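Local coordinates for protein DMATS type aromatic prenyltransferase (Micromonospora olivasterospora, PDB 6ZRY) that binds tryptophan and, as an ABBA-barrel aromatic prenyltransferase of the DMATS type, probably transfers a dimethylallyl group to its indole ring, at residues P60-I65 against I327-L332; Y176-D181 against A268-G273; E238-C243 against G249-D254; S111-V116 against V147-E152. All coordinates share one frame; numbering follows the deposited sequence.

Contact 1: residues P60-I65 against I327-L332. With TRP (tryptophan), chain C.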
loop_
_atom_site.group_PDB
_atom_site.type_symbol
_atom_site.label_atom_id
_atom_site.label_comp_id
_atom_site.label_asym_id
_atom_site.label_seq_id
_atom_site.Cartn_x
_atom_site.Cartn_y
_atom_site.Cartn_z
ATOM N N PRO A 60 12.942 0.408 2.256
ATOM C CA PRO A 60 12.179 0.254 1.013
ATOM C C PRO A 60 11.133 -0.868 1.001
ATOM O O PRO A 60 10.761 -1.298 -0.036
ATOM C CB PRO A 60 13.297 -0.018 -0.017
ATOM C CG PRO A 60 14.337 -0.786 0.786
ATOM C CD PRO A 60 14.305 -0.162 2.166
ATOM N N VAL A 61 10.643 -1.260 2.186
ATOM C CA VAL A 61 9.654 -2.350 2.388
ATOM C C VAL A 61 8.722 -1.940 3.547
ATOM O O VAL A 61 9.223 -1.314 4.530
ATOM C CB VAL A 61 10.355 -3.708 2.643
ATOM C CG1 VAL A 61 9.507 -4.651 3.492
ATOM C CG2 VAL A 61 10.768 -4.388 1.332
ATOM N N GLU A 62 7.434 -2.263 3.421
ATOM C CA GLU A 62 6.417 -2.113 4.502
ATOM C C GLU A 62 5.594 -3.396 4.529
ATOM O O GLU A 62 5.224 -3.886 3.456
ATOM C CB GLU A 62 5.521 -0.911 4.256
ATOM C CG GLU A 62 4.476 -0.726 5.332
ATOM C CD GLU A 62 3.593 0.491 5.133
ATOM O OE1 GLU A 62 3.911 1.566 5.681
ATOM O OE2 GLU A 62 2.610 0.348 4.401
ATOM N N PHE A 63 5.349 -3.944 5.705
ATOM C CA PHE A 63 4.547 -5.156 5.903
ATOM C C PHE A 63 3.103 -4.748 6.138
ATOM O O PHE A 63 2.872 -3.632 6.561
ATOM C CB PHE A 63 5.058 -5.940 7.107
ATOM C CG PHE A 63 6.494 -6.384 6.999
ATOM C CD1 PHE A 63 6.856 -7.384 6.108
ATOM C CD2 PHE A 63 7.481 -5.779 7.762
ATOM C CE1 PHE A 63 8.182 -7.806 6.003
ATOM C CE2 PHE A 63 8.801 -6.197 7.660
ATOM C CZ PHE A 63 9.152 -7.206 6.778
ATOM N N SER A 64 2.170 -5.648 5.888
ATOM C CA SER A 64 0.776 -5.489 6.347
ATOM C C SER A 64 0.143 -6.837 6.558
ATOM O O SER A 64 0.600 -7.840 5.928
ATOM C CB SER A 64 -0.040 -4.631 5.379
ATOM O OG SER A 64 -0.089 -5.197 4.082
ATOM N N ILE A 65 -0.849 -6.868 7.430
ATOM C CA ILE A 65 -1.662 -8.055 7.701
ATOM C C ILE A 65 -3.135 -7.658 7.543
ATOM O O ILE A 65 -3.546 -6.670 8.118
ATOM C CB ILE A 65 -1.280 -8.690 9.045
ATOM C CG1 ILE A 65 -2.136 -9.916 9.330
ATOM C CG2 ILE A 65 -1.277 -7.698 10.179
ATOM C CD1 ILE A 65 -1.460 -10.900 10.273
ATOM N N ILE A 327 2.742 1.075 13.712
ATOM C CA ILE A 327 1.431 0.954 13.035
ATOM C C ILE A 327 1.291 2.192 12.141
ATOM O O ILE A 327 0.941 3.250 12.633
ATOM C CB ILE A 327 0.283 0.779 14.041
ATOM C CG1 ILE A 327 0.566 -0.379 14.999
ATOM C CG2 ILE A 327 -1.035 0.593 13.296
ATOM C CD1 ILE A 327 -0.467 -0.561 16.078
ATOM N N ALA A 328 1.645 2.048 10.872
ATOM C CA ALA A 328 1.804 3.177 9.950
ATOM C C ALA A 328 0.432 3.647 9.435
ATOM O O ALA A 328 0.215 4.867 9.270
ATOM C CB ALA A 328 2.691 2.751 8.800
ATOM N N HIS A 329 -0.413 2.696 9.142
ATOM C CA HIS A 329 -1.763 2.882 8.576
ATOM C C HIS A 329 -2.703 1.815 9.127
ATOM O O HIS A 329 -2.239 0.725 9.534
ATOM C CB HIS A 329 -1.778 2.785 7.055
ATOM C CG HIS A 329 -0.787 3.622 6.344
ATOM N ND1 HIS A 329 -1.116 4.840 5.824
ATOM C CD2 HIS A 329 0.506 3.403 6.016
ATOM C CE1 HIS A 329 -0.050 5.353 5.197
ATOM N NE2 HIS A 329 0.958 4.498 5.316
ATOM N N VAL A 330 -3.992 2.101 9.090
ATOM C CA VAL A 330 -5.029 1.058 9.231
ATOM C C VAL A 330 -6.103 1.352 8.202
ATOM O O VAL A 330 -6.372 2.554 7.951
ATOM C CB VAL A 330 -5.597 0.989 10.668
ATOM C CG1 VAL A 330 -6.285 2.268 11.058
ATOM C CG2 VAL A 330 -6.527 -0.212 10.821
ATOM N N SER A 331 -6.640 0.318 7.586
ATOM C CA SER A 331 -7.566 0.472 6.454
ATOM C C SER A 331 -8.793 -0.408 6.629
ATOM O O SER A 331 -8.707 -1.479 7.203
ATOM C CB SER A 331 -6.871 0.223 5.113
ATOM O OG SER A 331 -6.705 -1.177 4.879
ATOM N N LEU A 332 -9.918 0.098 6.159
ATOM C CA LEU A 332 -11.184 -0.627 6.059
ATOM C C LEU A 332 -11.464 -0.905 4.592
ATOM O O LEU A 332 -11.412 0.070 3.800
ATOM C CB LEU A 332 -12.298 0.219 6.663
ATOM C CG LEU A 332 -13.676 -0.429 6.600
ATOM C CD1 LEU A 332 -13.727 -1.672 7.469
ATOM C CD2 LEU A 332 -14.749 0.567 6.995
HETATM N N TRP C . 4.843 5.667 3.200
HETATM C CA TRP C . 4.002 6.286 2.117
HETATM C C TRP C . 2.866 7.092 2.750
HETATM O O TRP C . 2.203 7.872 2.043
HETATM C CB TRP C . 3.470 5.219 1.141
HETATM C CG TRP C . 2.557 4.203 1.753
HETATM C CD1 TRP C . 2.916 3.065 2.424
HETATM C CD2 TRP C . 1.117 4.220 1.739
HETATM N NE1 TRP C . 1.798 2.384 2.832
HETATM C CE2 TRP C . 0.681 3.058 2.418
HETATM C CE3 TRP C . 0.154 5.091 1.207
HETATM C CZ2 TRP C . -0.672 2.761 2.597
HETATM C CZ3 TRP C . -1.181 4.794 1.384
HETATM C CH2 TRP C . -1.585 3.642 2.063
HETATM O OXT TRP C . 2.608 6.982 3.969
HETATM O O HOH W 1 3.856 4.204 5.420
#

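Contact 2: residues Y176-D181 against A268-G273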
loop_
_atom_site.group_PDB
_atom_site.type_symbol
_atom_site.label_atom_id
_atom_site.label_comp_id
_atom_site.label_asym_id
_atom_site.label_seq_id
_atom_site.Cartn_x
_atom_site.Cartn_y
_atom_site.Cartn_z
ATOM N N TYR A 176 -14.219 5.243 -13.663
ATOM C CA TYR A 176 -13.236 6.323 -13.488
ATOM C C TYR A 176 -13.903 7.651 -13.847
ATOM O O TYR A 176 -13.711 8.648 -13.119
ATOM C CB TYR A 176 -11.975 6.060 -14.318
ATOM C CG TYR A 176 -10.957 7.162 -14.216
ATOM C CD1 TYR A 176 -10.371 7.497 -13.002
ATOM C CD2 TYR A 176 -10.587 7.894 -15.335
ATOM C CE1 TYR A 176 -9.444 8.524 -12.904
ATOM C CE2 TYR A 176 -9.646 8.907 -15.255
ATOM C CZ TYR A 176 -9.075 9.228 -14.035
ATOM O OH TYR A 176 -8.141 10.231 -13.978
ATOM N N ARG A 177 -14.652 7.683 -14.948
ATOM C CA ARG A 177 -15.362 8.916 -15.400
ATOM C C ARG A 177 -16.330 9.343 -14.282
ATOM O O ARG A 177 -16.372 10.529 -13.969
ATOM C CB ARG A 177 -16.061 8.712 -16.755
ATOM C CG ARG A 177 -15.201 9.095 -17.957
ATOM C CD ARG A 177 -15.911 9.038 -19.304
ATOM N NE ARG A 177 -15.937 7.677 -19.818
ATOM C CZ ARG A 177 -16.981 6.840 -19.780
ATOM N NH1 ARG A 177 -18.146 7.210 -19.265
ATOM N NH2 ARG A 177 -16.852 5.622 -20.271
ATOM N N ALA A 178 -17.025 8.380 -13.665
ATOM C CA ALA A 178 -17.925 8.609 -12.508
ATOM C C ALA A 178 -17.133 9.259 -11.365
ATOM O O ALA A 178 -17.640 10.218 -10.757
ATOM C CB ALA A 178 -18.572 7.319 -12.068
ATOM N N LEU A 179 -15.901 8.794 -11.110
ATOM C CA LEU A 179 -15.071 9.362 -10.030
ATOM C C LEU A 179 -14.625 10.773 -10.420
ATOM O O LEU A 179 -14.754 11.666 -9.589
ATOM C CB LEU A 179 -13.894 8.425 -9.736
ATOM C CG LEU A 179 -12.927 8.868 -8.630
ATOM C CD1 LEU A 179 -13.574 8.824 -7.270
ATOM C CD2 LEU A 179 -11.681 8.004 -8.628
ATOM N N LEU A 180 -14.095 10.986 -11.617
ATOM C CA LEU A 180 -13.588 12.341 -11.996
ATOM C C LEU A 180 -14.751 13.341 -12.039
ATOM O O LEU A 180 -14.580 14.460 -11.570
ATOM C CB LEU A 180 -12.857 12.282 -13.340
ATOM C CG LEU A 180 -11.400 11.803 -13.325
ATOM C CD1 LEU A 180 -10.700 12.198 -14.622
ATOM C CD2 LEU A 180 -10.617 12.334 -12.122
ATOM N N ASP A 181 -15.896 12.962 -12.599
ATOM C CA ASP A 181 -17.009 13.912 -12.823
ATOM C C ASP A 181 -17.832 14.107 -11.546
ATOM O O ASP A 181 -18.447 15.199 -11.417
ATOM C CB ASP A 181 -17.894 13.465 -13.968
ATOM C CG ASP A 181 -17.202 13.592 -15.326
ATOM O OD1 ASP A 181 -16.136 14.241 -15.379
ATOM O OD2 ASP A 181 -17.700 13.012 -16.270
ATOM N N ALA A 268 -18.765 -2.416 -15.443
ATOM C CA ALA A 268 -19.395 -1.626 -14.356
ATOM C C ALA A 268 -19.212 -0.138 -14.657
ATOM O O ALA A 268 -18.170 0.210 -15.287
ATOM C CB ALA A 268 -18.799 -1.992 -13.019
ATOM N N ASP A 269 -20.161 0.725 -14.244
ATOM C CA ASP A 269 -20.004 2.194 -14.424
ATOM C C ASP A 269 -19.785 2.872 -13.072
ATOM O O ASP A 269 -19.613 4.088 -13.057
ATOM C CB ASP A 269 -21.153 2.784 -15.241
ATOM C CG ASP A 269 -22.472 2.960 -14.490
ATOM O OD1 ASP A 269 -22.573 2.438 -13.343
ATOM O OD2 ASP A 269 -23.412 3.663 -15.080
ATOM N N ARG A 270 -19.768 2.112 -11.976
ATOM C CA ARG A 270 -19.376 2.635 -10.631
ATOM C C ARG A 270 -18.273 1.717 -10.094
ATOM O O ARG A 270 -18.258 0.523 -10.391
ATOM C CB ARG A 270 -20.581 2.717 -9.665
ATOM C CG ARG A 270 -21.725 3.656 -10.101
ATOM C CD ARG A 270 -21.400 5.155 -9.981
ATOM N NE ARG A 270 -22.513 6.012 -10.437
ATOM C CZ ARG A 270 -22.744 6.374 -11.720
ATOM N NH1 ARG A 270 -21.939 5.976 -12.684
ATOM N NH2 ARG A 270 -23.794 7.140 -12.026
ATOM N N PRO A 271 -17.292 2.238 -9.321
ATOM C CA PRO A 271 -16.332 1.366 -8.641
ATOM C C PRO A 271 -17.108 0.341 -7.819
ATOM O O PRO A 271 -18.163 0.703 -7.323
ATOM C CB PRO A 271 -15.516 2.300 -7.742
ATOM C CG PRO A 271 -15.699 3.696 -8.373
ATOM C CD PRO A 271 -17.060 3.662 -9.040
ATOM N N VAL A 272 -16.569 -0.885 -7.690
ATOM C CA VAL A 272 -17.234 -2.047 -7.020
ATOM C C VAL A 272 -16.575 -2.345 -5.673
ATOM O O VAL A 272 -16.998 -3.307 -5.007
ATOM C CB VAL A 272 -17.223 -3.280 -7.923
ATOM C CG1 VAL A 272 -18.037 -3.029 -9.190
ATOM C CG2 VAL A 272 -15.809 -3.737 -8.269
ATOM N N GLY A 273 -15.532 -1.620 -5.326
ATOM C CA GLY A 273 -14.807 -1.800 -4.065
ATOM C C GLY A 273 -14.226 -0.495 -3.671
ATOM O O GLY A 273 -13.880 0.293 -4.604
#

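Contact 3: residues E238-C243 against G249-D254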
loop_
_atom_site.group_PDB
_atom_site.type_symbol
_atom_site.label_atom_id
_atom_site.label_comp_id
_atom_site.label_asym_id
_atom_site.label_seq_id
_atom_site.Cartn_x
_atom_site.Cartn_y
_atom_site.Cartn_z
ATOM N N GLU A 238 -20.480 4.133 8.154
ATOM C CA GLU A 238 -19.467 3.124 8.563
ATOM C C GLU A 238 -18.076 3.712 8.318
ATOM O O GLU A 238 -17.187 3.482 9.169
ATOM C CB GLU A 238 -19.660 1.818 7.783
ATOM C CG GLU A 238 -18.635 0.730 8.114
ATOM C CD GLU A 238 -18.909 -0.581 7.400
ATOM O OE1 GLU A 238 -18.135 -1.525 7.580
ATOM O OE2 GLU A 238 -19.892 -0.632 6.626
ATOM N N ILE A 239 -17.863 4.403 7.177
ATOM C CA ILE A 239 -16.520 4.973 6.864
ATOM C C ILE A 239 -16.212 6.039 7.909
ATOM O O ILE A 239 -15.126 6.012 8.471
ATOM C CB ILE A 239 -16.421 5.503 5.423
ATOM C CG1 ILE A 239 -16.583 4.378 4.410
ATOM C CG2 ILE A 239 -15.110 6.258 5.200
ATOM C CD1 ILE A 239 -16.943 4.857 3.028
ATOM N N GLU A 240 -17.174 6.928 8.208
ATOM C CA GLU A 240 -16.983 7.984 9.242
ATOM C C GLU A 240 -16.707 7.364 10.606
ATOM O O GLU A 240 -15.811 7.874 11.280
ATOM C CB GLU A 240 -18.192 8.918 9.309
ATOM C CG GLU A 240 -18.362 9.675 8.047
ATOM C CD GLU A 240 -19.101 10.967 8.182
ATOM O OE1 GLU A 240 -20.143 10.975 8.935
ATOM O OE2 GLU A 240 -18.647 11.967 7.542
ATOM N N GLU A 241 -17.439 6.317 11.001
ATOM C CA GLU A 241 -17.232 5.623 12.311
ATOM C C GLU A 241 -15.783 5.105 12.354
ATOM O O GLU A 241 -15.113 5.258 13.392
ATOM C CB GLU A 241 -18.214 4.468 12.501
ATOM C CG GLU A 241 -19.625 4.943 12.867
ATOM C CD GLU A 241 -20.746 3.917 12.790
ATOM O OE1 GLU A 241 -21.903 4.288 13.100
ATOM O OE2 GLU A 241 -20.480 2.774 12.417
ATOM N N PHE A 242 -15.335 4.497 11.271
ATOM C CA PHE A 242 -13.968 3.949 11.164
ATOM C C PHE A 242 -12.959 5.084 11.366
ATOM O O PHE A 242 -11.977 4.927 12.124
ATOM C CB PHE A 242 -13.785 3.258 9.823
ATOM C CG PHE A 242 -12.482 2.552 9.716
ATOM C CD1 PHE A 242 -12.333 1.272 10.233
ATOM C CD2 PHE A 242 -11.397 3.170 9.132
ATOM C CE1 PHE A 242 -11.127 0.608 10.131
ATOM C CE2 PHE A 242 -10.180 2.502 9.056
ATOM C CZ PHE A 242 -10.065 1.225 9.544
ATOM N N CYS A 243 -13.186 6.211 10.717
ATOM C CA CYS A 243 -12.249 7.361 10.747
ATOM C C CYS A 243 -12.209 7.978 12.158
ATOM O O CYS A 243 -11.089 8.311 12.622
ATOM C CB CYS A 243 -12.597 8.382 9.675
ATOM S SG CYS A 243 -12.139 7.849 8.009
ATOM N N GLY A 249 -11.067 11.020 17.089
ATOM C CA GLY A 249 -12.060 12.116 17.127
ATOM C C GLY A 249 -11.783 13.210 16.105
ATOM O O GLY A 249 -12.680 13.980 15.859
ATOM N N THR A 250 -10.585 13.253 15.517
ATOM C CA THR A 250 -10.237 14.143 14.362
ATOM C C THR A 250 -11.352 14.072 13.295
ATOM O O THR A 250 -11.729 12.967 12.928
ATOM C CB THR A 250 -8.889 13.736 13.719
ATOM O OG1 THR A 250 -7.894 13.546 14.725
ATOM C CG2 THR A 250 -8.380 14.766 12.736
ATOM N N ARG A 251 -11.820 15.215 12.803
ATOM C CA ARG A 251 -12.726 15.308 11.615
ATOM C C ARG A 251 -11.960 15.867 10.413
ATOM O O ARG A 251 -12.339 15.536 9.279
ATOM C CB ARG A 251 -13.933 16.212 11.891
ATOM C CG ARG A 251 -14.955 15.647 12.877
ATOM C CD ARG A 251 -16.264 16.428 12.804
ATOM N NE ARG A 251 -16.731 16.454 11.416
ATOM C CZ ARG A 251 -17.520 15.540 10.848
ATOM N NH1 ARG A 251 -17.990 14.522 11.557
ATOM N NH2 ARG A 251 -17.836 15.652 9.563
ATOM N N ARG A 252 -10.995 16.758 10.659
ATOM C CA ARG A 252 -10.072 17.313 9.644
ATOM C C ARG A 252 -8.760 16.570 9.775
ATOM O O ARG A 252 -8.121 16.729 10.792
ATOM C CB ARG A 252 -9.736 18.787 9.877
ATOM C CG ARG A 252 -10.906 19.736 9.770
ATOM C CD ARG A 252 -10.483 21.189 9.517
ATOM N NE ARG A 252 -9.345 21.389 8.587
ATOM C CZ ARG A 252 -9.285 20.982 7.297
ATOM N NH1 ARG A 252 -10.273 20.301 6.742
ATOM N NH2 ARG A 252 -8.211 21.245 6.574
ATOM N N PHE A 253 -8.387 15.800 8.783
ATOM C CA PHE A 253 -7.112 15.052 8.782
ATOM C C PHE A 253 -6.067 15.982 8.149
ATOM O O PHE A 253 -5.731 15.827 6.969
ATOM C CB PHE A 253 -7.352 13.677 8.168
ATOM C CG PHE A 253 -8.158 12.751 9.060
ATOM C CD1 PHE A 253 -9.529 12.905 9.221
ATOM C CD2 PHE A 253 -7.530 11.732 9.769
ATOM C CE1 PHE A 253 -10.248 12.051 10.047
ATOM C CE2 PHE A 253 -8.259 10.868 10.581
ATOM C CZ PHE A 253 -9.613 11.038 10.727
ATOM N N ASP A 254 -5.602 16.949 8.952
ATOM C CA ASP A 254 -4.630 18.009 8.568
ATOM C C ASP A 254 -3.194 17.565 8.843
ATOM O O ASP A 254 -2.281 18.308 8.457
ATOM C CB ASP A 254 -4.924 19.319 9.297
ATOM C CG ASP A 254 -6.114 20.036 8.718
ATOM O OD1 ASP A 254 -6.482 19.723 7.543
ATOM O OD2 ASP A 254 -6.675 20.899 9.434
HETATM O O HOH W 2 -19.671 14.060 8.511
#

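Contact 4: residues S111-V116 against V147-E152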
loop_
_atom_site.group_PDB
_atom_site.type_symbol
_atom_site.label_atom_id
_atom_site.label_comp_id
_atom_site.label_asym_id
_atom_site.label_seq_id
_atom_site.Cartn_x
_atom_site.Cartn_y
_atom_site.Cartn_z
ATOM N N SER A 111 0.119 -9.270 -20.378
ATOM C CA SER A 111 -0.328 -8.551 -21.592
ATOM C C SER A 111 -1.097 -7.281 -21.194
ATOM O O SER A 111 -0.885 -6.272 -21.838
ATOM C CB SER A 111 -1.162 -9.434 -22.479
ATOM O OG SER A 111 -2.446 -9.581 -21.923
ATOM N N ARG A 112 -1.946 -7.333 -20.173
ATOM C CA ARG A 112 -2.738 -6.143 -19.740
ATOM C C ARG A 112 -1.785 -5.057 -19.238
ATOM O O ARG A 112 -1.870 -3.928 -19.736
ATOM C CB ARG A 112 -3.772 -6.493 -18.667
ATOM C CG ARG A 112 -4.916 -7.358 -19.167
ATOM C CD ARG A 112 -6.260 -6.908 -18.608
ATOM N NE ARG A 112 -7.379 -7.713 -19.098
ATOM C CZ ARG A 112 -7.653 -8.936 -18.680
ATOM N NH1 ARG A 112 -8.691 -9.588 -19.178
ATOM N NH2 ARG A 112 -6.893 -9.512 -17.766
ATOM N N LEU A 113 -0.873 -5.402 -18.324
ATOM C CA LEU A 113 0.174 -4.477 -17.812
ATOM C C LEU A 113 1.022 -3.973 -18.993
ATOM O O LEU A 113 1.227 -2.741 -19.110
ATOM C CB LEU A 113 1.022 -5.202 -16.744
ATOM C CG LEU A 113 2.222 -4.420 -16.210
ATOM C CD1 LEU A 113 1.766 -3.152 -15.481
ATOM C CD2 LEU A 113 3.088 -5.279 -15.292
ATOM N N ASP A 114 1.459 -4.868 -19.879
ATOM C CA ASP A 114 2.304 -4.506 -21.057
ATOM C C ASP A 114 1.567 -3.491 -21.935
ATOM O O ASP A 114 2.242 -2.550 -22.455
ATOM C CB ASP A 114 2.723 -5.750 -21.843
ATOM C CG ASP A 114 3.693 -6.635 -21.080
ATOM O OD1 ASP A 114 3.655 -7.853 -21.286
ATOM O OD2 ASP A 114 4.448 -6.098 -20.265
ATOM N N SER A 115 0.241 -3.628 -22.068
ATOM C CA SER A 115 -0.576 -2.819 -22.994
ATOM C C SER A 115 -0.583 -1.334 -22.568
ATOM O O SER A 115 -0.902 -0.495 -23.436
ATOM C CB SER A 115 -1.968 -3.389 -23.140
ATOM O OG SER A 115 -2.826 -2.948 -22.087
ATOM N N VAL A 116 -0.212 -0.996 -21.319
ATOM C CA VAL A 116 -0.258 0.424 -20.829
ATOM C C VAL A 116 1.144 0.964 -20.490
ATOM O O VAL A 116 1.214 2.141 -20.091
ATOM C CB VAL A 116 -1.191 0.567 -19.614
ATOM C CG1 VAL A 116 -2.649 0.303 -19.993
ATOM C CG2 VAL A 116 -0.760 -0.318 -18.462
ATOM N N VAL A 147 1.452 -4.689 -9.057
ATOM C CA VAL A 147 2.317 -3.594 -9.556
ATOM C C VAL A 147 1.621 -2.267 -9.263
ATOM O O VAL A 147 0.438 -2.113 -9.669
ATOM C CB VAL A 147 2.593 -3.779 -11.050
ATOM C CG1 VAL A 147 3.486 -2.681 -11.597
ATOM C CG2 VAL A 147 3.175 -5.156 -11.310
ATOM N N TYR A 148 2.337 -1.366 -8.614
ATOM C CA TYR A 148 1.892 -0.040 -8.186
ATOM C C TYR A 148 2.613 0.988 -9.048
ATOM O O TYR A 148 3.826 1.198 -8.823
ATOM C CB TYR A 148 2.182 0.132 -6.694
ATOM C CG TYR A 148 1.151 -0.511 -5.830
ATOM C CD1 TYR A 148 0.981 -1.895 -5.796
ATOM C CD2 TYR A 148 0.273 0.261 -5.096
ATOM C CE1 TYR A 148 -0.022 -2.481 -5.021
ATOM C CE2 TYR A 148 -0.725 -0.303 -4.334
ATOM C CZ TYR A 148 -0.883 -1.674 -4.297
ATOM O OH TYR A 148 -1.896 -2.182 -3.524
ATOM N N LEU A 149 1.913 1.593 -10.007
ATOM C CA LEU A 149 2.506 2.595 -10.919
ATOM C C LEU A 149 2.169 3.974 -10.395
ATOM O O LEU A 149 1.053 4.140 -9.827
ATOM C CB LEU A 149 1.972 2.395 -12.331
ATOM C CG LEU A 149 2.224 1.020 -12.956
ATOM C CD1 LEU A 149 1.607 0.946 -14.341
ATOM C CD2 LEU A 149 3.704 0.712 -13.050
ATOM N N ASN A 150 3.075 4.922 -10.582
ATOM C CA ASN A 150 2.898 6.341 -10.165
ATOM C C ASN A 150 2.162 7.070 -11.284
ATOM O O ASN A 150 2.731 7.262 -12.349
ATOM C CB ASN A 150 4.233 7.031 -9.859
ATOM C CG ASN A 150 4.057 8.457 -9.377
ATOM O OD1 ASN A 150 2.931 8.914 -9.153
ATOM N ND2 ASN A 150 5.165 9.157 -9.176
ATOM N N PRO A 151 0.883 7.483 -11.089
ATOM C CA PRO A 151 0.146 8.238 -12.100
ATOM C C PRO A 151 0.801 9.586 -12.392
ATOM O O PRO A 151 0.529 10.162 -13.435
ATOM C CB PRO A 151 -1.224 8.465 -11.451
ATOM C CG PRO A 151 -1.327 7.354 -10.442
ATOM C CD PRO A 151 0.071 7.274 -9.885
ATOM N N GLU A 152 1.606 10.076 -11.471
ATOM C CA GLU A 152 2.232 11.422 -11.572
ATOM C C GLU A 152 3.656 11.329 -12.146
ATOM O O GLU A 152 4.413 12.319 -12.028
ATOM C CB GLU A 152 2.221 12.086 -10.201
ATOM C CG GLU A 152 0.815 12.352 -9.684
ATOM C CD GLU A 152 0.782 12.971 -8.281
ATOM O OE1 GLU A 152 -0.231 13.542 -7.929
ATOM O OE2 GLU A 152 1.790 12.884 -7.573
#

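Contact 1: residues P60-I65 against I327-L332
Glu62 and His329 meet around the indole of the bound tryptophan, and protein-to-protein contact is slight: Glu62 OE1 touches Ala328 CB at 3.6 Å and lies at the edge of the His329 ring, 3.9 Å from CD2. The other carboxylate oxygen, OE2, accepts the indole hydrogen from TRP NE1 at 2.7 Å, with an N-H...O angle of 151°. The imidazole lies face-on to the substrate, TRP CZ2 standing 3.5 Å above its centre, while NE2 comes within 3.2 Å of TRP CE2. One water joins the three groups: it donates to Glu62 OE1 (2.7 Å), accepts from TRP N and hydrogen-bonds His329 NE2 (2.9 Å). Glu62 reaches this far because CG is anti to the backbone N (chi1 180°) and the chain stays extended. Replacing His329 with an alanine is likely to uncover one face of the indole and leave the water short of a partner. Further out, strand 341-346 lies between the two strands in the barrel sheet and turns Tyr344 onto Glu62; Arg281 binds both Ala328 O and the substrate. The carboxylate on the indole N-H would be expected to enrich the ring in electrons, consistent with attack on a prenyl cation as in related enzymes.

Contact 2: residues Y176-D181 against A268-G273
Ala178 points its methyl group from the helix into the bend made by Asp269 and Arg270, and carries the whole of the close contact. CB lies 3.5 Å from Asp269 O and 3.7 Å from Arg270 NH1, so the methyl meets a carbonyl and a guanidinium that are hydrogen-bonded to each other. Arg270 leaves its backbone pointing away from the helix, with CG beside its backbone N; a bend at chi2 (-73°) then swings the chain back, bringing CD to 4.1 Å from Ala178 CB and setting the guanidinium obliquely to the methyl. There NH1 donates to Asp269 O at 3.0 Å. The oxygen lies almost in the guanidinium plane, yet NH1 stands 59° out of the carbonyl plane, above it. The same NH1 is 3.6 Å from Asp269 OD2, a long ion pair in which no N-H is aimed at the carboxylate. The backbones come close, with 6.4 Å between the CA atoms of Ala178 and Arg270. Asp269 is a calcium-binding residue of this protein, although no calcium is bound to this chain here. The loop joins strands 258-265 and 273-278 and lies against helix 174-182 outside the barrel sheet. Beneath the contact, Leu179 and Pro271 converge on Tyr262 of strand 258-265, and Leu179 also packs on Leu212 and Leu214 of strand 209-220. Behind Ala178, Tyr176 packs against helix 159-170, binding Pro160 O through its hydroxyl.

Contact 3: residues E238-C243 against G249-D254
At the turn from helix 236-247 into the short, weakly bonded strand 252-253, Phe253 folds back against Cys243. The ring comes edge-on: Cys243 O lies near its plane, 3.6 Å from CZ, and the same CZ packs on Cys243 CB at 4.1 Å. Phe253, the centre of an inverse gamma turn, sends its ring toward the helix with CG anti to its own carbonyl carbon (chi1 -71°). A Tyr283 ring meets it edge-to-face. In the ABBA barrel the helices surround the strands; here Ile239, Phe242 and Cys243 pack on strand 273-278, whereas 252-253 pairs antiparallel with strand 209-220. Nearer the surface the contact turns polar. Glu240 OE2 and Arg251 NH2 are 4.3 Å apart, beyond salt-bridge distance, and a water spans the gap, donating to OE2 and accepting from NH2 at 2.6 Å. That water lies in the guanidinium plane, so an N-H can be aimed at it, while Glu240 OE2 itself lies oblique to the guanidinium. Arg252 makes a salt bridge with Glu220 of strand 209-220.

Contact 4: residues S111-V116 against V147-E152
Leu113 closes over Val147 and Leu149 with its two methyl groups, one to each. CD2 touches Val147 CG2 at 4.0 Å, and CD1 stands 4.3 Å from Leu149 CD1. Both methyls can reach because CG lies anti to the backbone N (chi1 175°), carrying the fork off the helix and toward the strand. The Leu113 and Val147 side chains cross at about a right angle. In Val147 the touching branch is CG2, the one beside the backbone N, while CG1 is anti to that N. Two residues apart on the strand, Val147 and Leu149 offer their side chains to the same side, and the contact is purely apolar. Ser115 turns its hydroxyl back onto Arg112 O, OG to O 2.7 Å. Beyond the strand, Asn150 OD1 accepts from Glu152 N at 2.9 Å, an Asx turn, with the donor well above the amide carbonyl plane. Tyr148, between the two strand residues, packs on Trp132 and edge-to-face with Phe197, both of the tryptophan pocket. Helix 111-114 thus covers strand 141-149 from outside the barrel, Leu113 also resting on Val200 of strand 193-201, with Val116 turned to Leu170 of helix 159-170.

How the contacts relate
Contact 1 holds the bound tryptophan, and the other three lie farther from the centre of the chain. Contact 3 is its one touching neighbour, with centres 18 Å apart: Phe242 CZ packs 3.6 Å from Leu332 N, so helix 236-247 backs the strand that bears His329. Phe253 of contact 3 and Leu149 of contact 4 remain about 13 and 14 Å from the tryptophan, measured from their side chains. Contacts 3 and 4 sit on opposite sides of the chain's centre, 31 Å apart between centres, yet both reach the sheet that carries contact 1. Contact 2, at the outer loop with calcium-binding Asp269, lies 26 Å from contact 1 between centres.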